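Local coordinates for protein 4-hydroxy-tetrahydrodipicolinate synthase (Methanocaldococcus jannaschii DSM 2661, PDB 2YXG) that probably catalyses the condensation of pyruvate with aspartate semialdehyde to 4-hydroxy-tetrahydrodipicolinate, a step of lysine biosynthesis, through a Schiff base, at residues V35-V41 with V70-G75; F29-N33 with A205-K210; C80-I85 with H117-V121. One frame throughout, in Å; residues are numbered along the deposited sequence.

Contact 1: V35-V41 with V70-G75; sequences VSGIVAV and VQVIAG
Ile-38 and Ile-73 lie at the middle of a parallel ladder of five backbone hydrogen bonds. Ile-38 N gives its hydrogen to Gln-71 O at 2.9 Å, and Ile-73 N donates to Ile-38 O at 2.8 Å with an N-H...O angle of 174°. Ala-40 N to Ile-73 O and Gly-75 N to Ala-40 O carry the ladder onward. At its start Gln-71 N reaches Ser-36 O at 3.2 Å. A CA-H...O contact from Val-39 CA to Ile-73 O, 3.3 Å, adds to the pairing.

Among the side chains, Val-39 CG2 meets Ile-73 CD1 at 4.0 Å, the two running obliquely on the face they share with Gln-71. Ile-73 has CG1 beside its backbone N (chi1 -52°), with CD1 carried out to this meeting. Val-70, just before its strand, sets CB 3.3 Å from Ser-36 O and turns CG2 over Gly-37 CA.

Further out, Ser-36 OG is hydrogen-bonded to Lys-3 O. The Val-39 side chain is about 4 Å from that of Ile-201, predicted to bind pyruvate. Strands 37-40 and 71-75, joined through helix 52-66 as a beta-alpha-beta unit of the TIM barrel, are flanked by strands 4-7 and 98-102 respectively, with helix 20-32 packed on Val-35, Ile-38 and Val-70.

Contact 2: F29-N33 with A205-K210; sequences FLIEN and ANIVPK
Pro-209 meets Phe-29, Leu-30 and Asn-33 through apolar contacts. Its CG is 3.5 Å from Phe-29 CE2 and 3.8 Å from Leu-30 CD2, and both side chains cross the proline at about a right angle. The approach to the phenyl ring is oblique. Phe-29 has CG anti to its own N (chi1 174°), which swings CE2 and CZ out to the proline's CG and CD. On the Asn-33 side, CB packs against Pro-209 CB at 3.7 Å, while Lys-210 lays its CB beside the asparagine's amide and extends away.

These pairs join the end of helix 20-32 to the start of helix 209-221. In the TIM barrel the two follow the first and last strands, 4-7 and 199-202, so the contact lies where the ring of outer helices closes. Val-208 is the N-cap residue of the later helix, and Pro-209 occupies its first turn.

Contacts with backbone oxygens are van der Waals touches; no hydrogen bond crosses between the segments. Leu-30 CD2 abuts Ala-205 O at 3.5 Å, and the edge of the Phe-29 ring is turned to Asn-206 O, 4.0 Å from CE2. The same ring has a cation-pi partner in Arg-259, and Ala-205 N is hydrogen-bonded to Ser-202 OG.

Contact 3: C80-I85 with H117-V121; sequences CTEEAI and HFGKV
Ala-84 forms the close-packed, buried side of this helix pair: its CB points at the 117-121 helix, lies 3.7 Å from Val-121 CG2 and also touches the His-117 ring. The imidazole is reached obliquely by this methyl, whereas Thr-81 N lies in the ring plane, at its edge. His-117 holds CG anti to the backbone N (chi1 -179°), an orientation that sends the ring across to the opposing helix. The short axes approach to 9.1 Å.

The other side is more exposed. Thr-81 CG2 and Ile-85 CD1 each touch Lys-120 CB, both at 3.7 Å, so the lysine contributes the base of its chain to the packing. Beyond that its chain bends at chi2 (-78°) and chi3, carrying the amino end away from the 80-85 segment.

A second subunit packs along the contact: its Leu-266 on Thr-81 and Lys-120, its Pro-267 on His-117 and its Pro-48 on Cys-80. Backbone hydrogen bonds from Thr-81 also reach that subunit.

Helices 81-94 and 111-124, with strand 98-102 between them in the chain, run the same way (28° between the short segments), as consecutive helices in the outer layer of a TIM barrel do.

Overall arrangement
All three contacts belong to one TIM barrel, at different depths. Contact 1 is in the inner sheet, its centre about 8 Å from that of the chain; contacts 2 and 3 join outer elements, on opposite sides of the chain's centre and about 32 Å apart between their own centres. Contacts 1 and 2 touch, Val-35 CG2 lying 3.3 Å from Leu-30 O, and helix 20-32 and strand 37-40 follow each other in the chain. Contact 3 stands about 20 Å from contact 1, centre to centre, yet strand 71-75 leads on to helix 81-94. Along the chain, contact 2 encloses contact 1 and then contact 3, tying the barrel's first and last strand-helix units together, while contact 1 lies near the predicted Schiff-base Lys-161.

Contact 1: V35-V41 with V70-G75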
# COMPACT_ATOMS: atom_id res chain seq x y z
N VAL A 35 -0.13 -36.43 -4.99
CA VAL A 35 -1.03 -35.29 -4.75
C VAL A 35 -2.42 -35.73 -4.20
O VAL A 35 -2.87 -36.85 -4.46
CB VAL A 35 -1.16 -34.32 -6.00
CG1 VAL A 35 0.24 -33.78 -6.45
CG2 VAL A 35 -1.92 -34.93 -7.17
N SER A 36 -3.09 -34.88 -3.41
CA SER A 36 -4.46 -35.20 -2.90
C SER A 36 -5.58 -34.95 -3.91
O SER A 36 -6.68 -35.53 -3.82
CB SER A 36 -4.79 -34.38 -1.68
OG SER A 36 -3.92 -34.68 -0.64
N GLY A 37 -5.33 -34.06 -4.85
CA GLY A 37 -6.35 -33.63 -5.77
C GLY A 37 -5.77 -32.65 -6.77
O GLY A 37 -4.59 -32.25 -6.68
N ILE A 38 -6.63 -32.26 -7.72
CA ILE A 38 -6.26 -31.40 -8.81
C ILE A 38 -7.25 -30.24 -8.92
O ILE A 38 -8.45 -30.44 -8.87
CB ILE A 38 -6.18 -32.25 -10.12
CG1 ILE A 38 -4.96 -33.20 -10.01
CG2 ILE A 38 -6.15 -31.36 -11.37
CD1 ILE A 38 -4.45 -33.81 -11.31
N VAL A 39 -6.71 -29.04 -9.06
CA VAL A 39 -7.47 -27.86 -9.32
C VAL A 39 -7.42 -27.52 -10.83
O VAL A 39 -6.37 -27.12 -11.34
CB VAL A 39 -6.99 -26.69 -8.43
CG1 VAL A 39 -7.88 -25.49 -8.61
CG2 VAL A 39 -6.96 -27.12 -6.97
N ALA A 40 -8.56 -27.68 -11.53
CA ALA A 40 -8.60 -27.41 -12.98
C ALA A 40 -9.14 -26.04 -13.31
O ALA A 40 -10.11 -25.56 -12.70
CB ALA A 40 -9.45 -28.47 -13.74
N VAL A 41 -8.53 -25.45 -14.34
CA VAL A 41 -8.97 -24.19 -14.92
C VAL A 41 -9.18 -23.06 -13.88
O VAL A 41 -10.23 -22.40 -13.89
CB VAL A 41 -10.24 -24.36 -15.85
CG1 VAL A 41 -9.98 -25.31 -17.01
CG2 VAL A 41 -11.45 -24.82 -15.10
N VAL A 70 -8.20 -39.17 -7.35
CA VAL A 70 -8.01 -38.03 -6.43
C VAL A 70 -9.16 -37.03 -6.58
O VAL A 70 -10.00 -37.15 -7.49
CB VAL A 70 -6.60 -37.37 -6.59
CG1 VAL A 70 -5.51 -38.38 -6.37
CG2 VAL A 70 -6.45 -36.71 -7.94
N GLN A 71 -9.24 -36.06 -5.67
CA GLN A 71 -10.33 -35.07 -5.76
C GLN A 71 -10.11 -34.17 -6.93
O GLN A 71 -8.98 -33.85 -7.29
CB GLN A 71 -10.45 -34.28 -4.47
CG GLN A 71 -10.63 -35.18 -3.23
CD GLN A 71 -10.13 -34.50 -1.98
OE1 GLN A 71 -9.01 -34.75 -1.53
NE2 GLN A 71 -10.94 -33.60 -1.45
N VAL A 72 -11.20 -33.79 -7.57
CA VAL A 72 -11.18 -32.84 -8.68
C VAL A 72 -11.92 -31.59 -8.26
O VAL A 72 -13.10 -31.62 -7.95
CB VAL A 72 -11.75 -33.43 -10.02
CG1 VAL A 72 -11.81 -32.35 -11.09
CG2 VAL A 72 -10.92 -34.64 -10.47
N ILE A 73 -11.20 -30.49 -8.23
CA ILE A 73 -11.77 -29.23 -7.85
C ILE A 73 -11.79 -28.41 -9.12
O ILE A 73 -10.73 -28.17 -9.75
CB ILE A 73 -10.92 -28.53 -6.81
CG1 ILE A 73 -10.63 -29.49 -5.65
CG2 ILE A 73 -11.53 -27.13 -6.37
CD1 ILE A 73 -9.69 -28.92 -4.63
N ALA A 74 -12.98 -27.96 -9.49
CA ALA A 74 -13.16 -27.24 -10.76
C ALA A 74 -13.22 -25.74 -10.51
O ALA A 74 -14.00 -25.27 -9.67
CB ALA A 74 -14.41 -27.72 -11.46
N GLY A 75 -12.37 -24.98 -11.19
CA GLY A 75 -12.45 -23.52 -11.07
C GLY A 75 -13.77 -23.14 -11.75
O GLY A 75 -14.10 -23.66 -12.82

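Contact 2: F29-N33 with A205-K210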
# COMPACT_ATOMS: atom_id res chain seq x y z
N PHE A 29 1.14 -37.80 -14.07
CA PHE A 29 2.37 -37.42 -13.38
C PHE A 29 2.13 -36.94 -11.93
O PHE A 29 2.81 -37.35 -11.02
CB PHE A 29 3.15 -36.37 -14.16
CG PHE A 29 4.37 -35.85 -13.43
CD1 PHE A 29 5.48 -36.67 -13.19
CD2 PHE A 29 4.43 -34.52 -13.03
CE1 PHE A 29 6.68 -36.16 -12.53
CE2 PHE A 29 5.59 -33.99 -12.39
CZ PHE A 29 6.72 -34.82 -12.14
N LEU A 30 1.15 -36.08 -11.72
CA LEU A 30 0.91 -35.54 -10.39
C LEU A 30 0.29 -36.60 -9.47
O LEU A 30 0.64 -36.71 -8.28
CB LEU A 30 -0.01 -34.36 -10.52
CG LEU A 30 0.53 -33.27 -11.46
CD1 LEU A 30 -0.55 -32.20 -11.82
CD2 LEU A 30 1.83 -32.59 -10.91
N ILE A 31 -0.65 -37.37 -10.02
CA ILE A 31 -1.27 -38.48 -9.25
C ILE A 31 -0.20 -39.49 -8.83
O ILE A 31 -0.20 -39.87 -7.67
CB ILE A 31 -2.47 -39.15 -9.98
CG1 ILE A 31 -3.58 -38.12 -10.30
CG2 ILE A 31 -3.01 -40.42 -9.15
CD1 ILE A 31 -4.81 -38.68 -11.07
N GLU A 32 0.69 -39.88 -9.75
CA GLU A 32 1.79 -40.84 -9.48
C GLU A 32 2.54 -40.33 -8.25
O GLU A 32 2.99 -41.09 -7.39
CB GLU A 32 2.84 -40.94 -10.65
CG GLU A 32 2.41 -41.50 -12.09
CD GLU A 32 3.40 -41.13 -13.32
OE1 GLU A 32 4.61 -40.84 -13.13
OE2 GLU A 32 2.93 -41.12 -14.51
N ASN A 33 2.68 -39.01 -8.17
CA ASN A 33 3.54 -38.42 -7.17
C ASN A 33 2.85 -38.07 -5.86
O ASN A 33 3.44 -37.39 -5.01
CB ASN A 33 4.36 -37.29 -7.79
CG ASN A 33 5.46 -37.85 -8.69
OD1 ASN A 33 5.36 -37.88 -9.94
ND2 ASN A 33 6.49 -38.37 -8.05
N ALA A 205 3.77 -27.23 -6.99
CA ALA A 205 3.55 -28.70 -7.01
C ALA A 205 3.38 -29.23 -8.44
O ALA A 205 3.45 -30.45 -8.66
CB ALA A 205 2.37 -29.15 -6.10
N ASN A 206 3.20 -28.36 -9.43
CA ASN A 206 3.30 -28.82 -10.87
C ASN A 206 4.69 -29.31 -11.34
O ASN A 206 4.78 -30.06 -12.32
CB ASN A 206 2.82 -27.75 -11.84
CG ASN A 206 1.32 -27.48 -11.73
OD1 ASN A 206 0.89 -26.43 -11.22
ND2 ASN A 206 0.52 -28.43 -12.22
N ILE A 207 5.74 -28.85 -10.65
CA ILE A 207 7.15 -29.00 -11.01
C ILE A 207 7.76 -30.09 -10.11
O ILE A 207 8.46 -31.00 -10.57
CB ILE A 207 7.97 -27.64 -10.78
CG1 ILE A 207 7.49 -26.51 -11.67
CG2 ILE A 207 9.49 -27.82 -11.00
CD1 ILE A 207 7.29 -27.01 -13.11
N VAL A 208 7.51 -29.95 -8.81
CA VAL A 208 8.08 -30.86 -7.81
C VAL A 208 6.98 -31.45 -6.93
O VAL A 208 7.00 -31.24 -5.71
CB VAL A 208 9.17 -30.17 -6.95
CG1 VAL A 208 10.47 -30.04 -7.78
CG2 VAL A 208 8.70 -28.82 -6.48
N PRO A 209 6.02 -32.19 -7.55
CA PRO A 209 4.88 -32.75 -6.76
C PRO A 209 5.33 -33.64 -5.58
O PRO A 209 4.79 -33.52 -4.50
CB PRO A 209 4.09 -33.60 -7.78
CG PRO A 209 4.96 -33.71 -9.00
CD PRO A 209 5.95 -32.57 -8.98
N LYS A 210 6.33 -34.48 -5.78
CA LYS A 210 6.67 -35.43 -4.73
C LYS A 210 7.27 -34.75 -3.49
O LYS A 210 6.94 -35.08 -2.35
CB LYS A 210 7.59 -36.54 -5.27
CG LYS A 210 7.94 -37.61 -4.26
CD LYS A 210 8.67 -38.79 -4.95
CE LYS A 210 9.53 -39.64 -3.97
NZ LYS A 210 10.58 -40.43 -4.74

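Contact 3: C80-I85 with H117-V121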
# COMPACT_ATOMS: atom_id res chain seq x y z
N CYS A 80 -19.05 -12.15 -12.41
CA CYS A 80 -20.46 -12.03 -12.71
C CYS A 80 -21.16 -13.16 -11.98
O CYS A 80 -20.89 -14.33 -12.29
CB CYS A 80 -20.68 -12.14 -14.26
SG CYS A 80 -22.45 -12.22 -14.76
N THR A 81 -22.09 -12.84 -11.08
CA THR A 81 -22.74 -13.90 -10.27
C THR A 81 -23.48 -14.96 -11.12
O THR A 81 -23.38 -16.16 -10.87
CB THR A 81 -23.65 -13.31 -9.20
OG1 THR A 81 -22.91 -12.33 -8.46
CG2 THR A 81 -24.17 -14.40 -8.19
N GLU A 82 -24.17 -14.52 -12.16
CA GLU A 82 -24.91 -15.42 -13.04
C GLU A 82 -23.97 -16.43 -13.70
O GLU A 82 -24.31 -17.60 -13.83
CB GLU A 82 -25.70 -14.61 -14.11
CG GLU A 82 -26.59 -15.45 -15.06
CD GLU A 82 -27.21 -14.62 -16.24
OE1 GLU A 82 -27.57 -13.42 -16.07
OE2 GLU A 82 -27.35 -15.16 -17.36
N GLU A 83 -22.81 -15.95 -14.13
CA GLU A 83 -21.84 -16.84 -14.73
C GLU A 83 -21.20 -17.76 -13.71
O GLU A 83 -20.87 -18.91 -14.05
CB GLU A 83 -20.79 -16.04 -15.53
CG GLU A 83 -19.66 -16.91 -16.07
CD GLU A 83 -18.60 -16.16 -16.88
OE1 GLU A 83 -17.90 -15.27 -16.32
OE2 GLU A 83 -18.42 -16.51 -18.09
N ALA A 84 -21.02 -17.28 -12.46
CA ALA A 84 -20.41 -18.16 -11.40
C ALA A 84 -21.35 -19.37 -11.11
O ALA A 84 -20.91 -20.52 -11.01
CB ALA A 84 -20.06 -17.34 -10.05
N ILE A 85 -22.65 -19.10 -11.06
CA ILE A 85 -23.70 -20.13 -10.94
C ILE A 85 -23.64 -21.17 -12.06
O ILE A 85 -23.50 -22.36 -11.84
CB ILE A 85 -25.10 -19.45 -10.90
CG1 ILE A 85 -25.29 -18.69 -9.57
CG2 ILE A 85 -26.26 -20.48 -11.11
CD1 ILE A 85 -26.47 -17.62 -9.63
N HIS A 117 -23.15 -12.87 -3.59
CA HIS A 117 -22.47 -13.63 -4.64
C HIS A 117 -22.18 -15.08 -4.26
O HIS A 117 -22.65 -15.99 -4.95
CB HIS A 117 -21.18 -12.93 -5.11
CG HIS A 117 -20.45 -13.66 -6.20
ND1 HIS A 117 -19.43 -14.55 -5.94
CD2 HIS A 117 -20.57 -13.60 -7.54
CE1 HIS A 117 -18.94 -15.00 -7.09
NE2 HIS A 117 -19.63 -14.45 -8.08
N PHE A 118 -21.47 -15.31 -3.15
CA PHE A 118 -21.12 -16.73 -2.80
C PHE A 118 -22.35 -17.51 -2.31
O PHE A 118 -22.41 -18.71 -2.41
CB PHE A 118 -19.97 -16.84 -1.74
CG PHE A 118 -18.62 -16.44 -2.27
CD1 PHE A 118 -18.05 -17.11 -3.37
CD2 PHE A 118 -17.92 -15.39 -1.72
CE1 PHE A 118 -16.80 -16.74 -3.88
CE2 PHE A 118 -16.63 -15.04 -2.21
CZ PHE A 118 -16.09 -15.71 -3.28
N GLY A 119 -23.32 -16.79 -1.74
CA GLY A 119 -24.62 -17.36 -1.35
C GLY A 119 -25.32 -17.96 -2.55
O GLY A 119 -25.80 -19.08 -2.47
N LYS A 120 -25.37 -17.24 -3.67
CA LYS A 120 -26.01 -17.76 -4.91
C LYS A 120 -25.26 -18.98 -5.44
O LYS A 120 -25.88 -19.94 -5.92
CB LYS A 120 -26.13 -16.69 -6.03
CG LYS A 120 -26.91 -15.40 -5.68
CD LYS A 120 -28.46 -15.58 -5.71
CE LYS A 120 -29.06 -15.34 -7.13
NZ LYS A 120 -30.45 -15.96 -7.38
N VAL A 121 -23.92 -18.95 -5.38
CA VAL A 121 -23.13 -20.12 -5.78
C VAL A 121 -23.47 -21.34 -4.88
O VAL A 121 -23.76 -22.43 -5.39
CB VAL A 121 -21.60 -19.81 -5.79
CG1 VAL A 121 -20.78 -21.02 -5.98
CG2 VAL A 121 -21.28 -18.76 -6.90